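PDB 3JR7: uncharacterized egV family protein COG1307 from Ruminococcus gnavus, which is of unknown function but probably binds lipids, such as fatty acids. Local coordinates for residues A[94-97]-A[98-101]. Sequence-based numbering, arbitrary orientation.
Sequences CDAE and RIYV
E97 and R98, neighbours along the chain, join their charged ends in a salt bridge, with E97 OE1 2.8 Å from R98 NH1. The carboxylate oxygen meets the guanidinium at its edge, in plane, but the two flat groups are turned 63° apart and the N-H points poorly at its acceptor (117°), making the hydrogen bond weak. E97 reaches out with CG anti to the backbone N and an extended chain beyond, while R98 bends at chi3 (-68°), which swings its guanidinium back beside the carboxylate. Lower down, the methylene carbons touch, E97 CG lying 4.0 Å from R98 CG. The guanidinium is also claimed by D19 at NH1 and by E154 at NE, so the arginine probably offsets several gathered acidic groups. Without the guanidinium, as with an alanine here, E97 and D19, whose carboxylates already lie close together, would probably lose the positive charge that both of them bind, and E154 its salt-bridge partner, leaving it the hydroxyl of Y100. This is the start of strand 98-103, entered from the loop after helix 85-92 and flanked by parallel strands 22-27 and 130-135 in the alpha/beta part of the DegV fold. The CD1 end of I99 reaches the loop, packing 3.7 Å from C94 SG and 4.0 Å from A96 CB. The same sulfur accepts a long, weak hydrogen bond from A96 N, 3.7 Å from SG, within the loop.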
# COMPACT_ATOMS: atom_id res chain seq x y z
N CYS A 94 -20.57 9.62 -9.19
CA CYS A 94 -21.27 9.77 -7.91
C CYS A 94 -21.46 11.25 -7.62
O CYS A 94 -21.04 12.10 -8.38
CB CYS A 94 -20.49 9.12 -6.77
SG CYS A 94 -18.86 9.91 -6.49
N ASP A 95 -22.07 11.57 -6.49
CA ASP A 95 -22.42 12.94 -6.15
C ASP A 95 -21.26 13.79 -5.63
O ASP A 95 -21.43 15.00 -5.45
CB ASP A 95 -23.54 12.94 -5.06
CG ASP A 95 -24.89 12.58 -5.60
OD1 ASP A 95 -25.09 12.55 -6.84
OD2 ASP A 95 -25.79 12.34 -4.79
N ALA A 96 -20.10 13.18 -5.34
CA ALA A 96 -18.94 13.91 -4.83
C ALA A 96 -18.36 14.75 -5.95
O ALA A 96 -18.13 14.26 -7.07
CB ALA A 96 -17.83 12.97 -4.24
N GLU A 97 -18.08 16.00 -5.65
CA GLU A 97 -17.50 16.88 -6.66
C GLU A 97 -16.05 16.51 -6.98
O GLU A 97 -15.63 16.55 -8.14
CB GLU A 97 -17.52 18.33 -6.12
CG GLU A 97 -16.87 19.36 -7.02
CD GLU A 97 -16.90 20.73 -6.42
OE1 GLU A 97 -16.76 20.86 -5.17
OE2 GLU A 97 -17.07 21.68 -7.19
N ARG A 98 -15.29 16.15 -5.96
CA ARG A 98 -13.86 15.93 -6.13
C ARG A 98 -13.54 14.46 -5.89
O ARG A 98 -13.87 13.91 -4.85
CB ARG A 98 -13.08 16.82 -5.16
CG ARG A 98 -13.46 18.30 -5.28
CD ARG A 98 -12.68 19.22 -4.37
NE ARG A 98 -13.01 19.02 -2.98
CZ ARG A 98 -14.15 19.42 -2.37
NH1 ARG A 98 -15.13 20.04 -3.07
NH2 ARG A 98 -14.31 19.21 -1.05
N ILE A 99 -12.88 13.84 -6.86
CA ILE A 99 -12.49 12.44 -6.78
C ILE A 99 -10.97 12.29 -6.74
O ILE A 99 -10.26 12.77 -7.63
CB ILE A 99 -13.02 11.64 -7.96
CG1 ILE A 99 -14.54 11.85 -8.09
CG2 ILE A 99 -12.63 10.13 -7.79
CD1 ILE A 99 -15.39 11.26 -6.91
N TYR A 100 -10.48 11.62 -5.70
CA TYR A 100 -9.04 11.38 -5.52
C TYR A 100 -8.86 9.88 -5.56
O TYR A 100 -9.54 9.18 -4.86
CB TYR A 100 -8.57 11.91 -4.16
CG TYR A 100 -8.82 13.37 -3.94
CD1 TYR A 100 -7.99 14.33 -4.52
CD2 TYR A 100 -9.86 13.81 -3.12
CE1 TYR A 100 -8.22 15.67 -4.35
CE2 TYR A 100 -10.08 15.18 -2.90
CZ TYR A 100 -9.25 16.10 -3.53
OH TYR A 100 -9.43 17.43 -3.33
N VAL A 101 -7.95 9.38 -6.38
CA VAL A 101 -7.74 7.94 -6.52
C VAL A 101 -6.31 7.62 -6.08
O VAL A 101 -5.36 8.32 -6.49
CB VAL A 101 -7.99 7.49 -7.98
CG1 VAL A 101 -8.08 5.93 -8.10
CG2 VAL A 101 -9.25 8.15 -8.55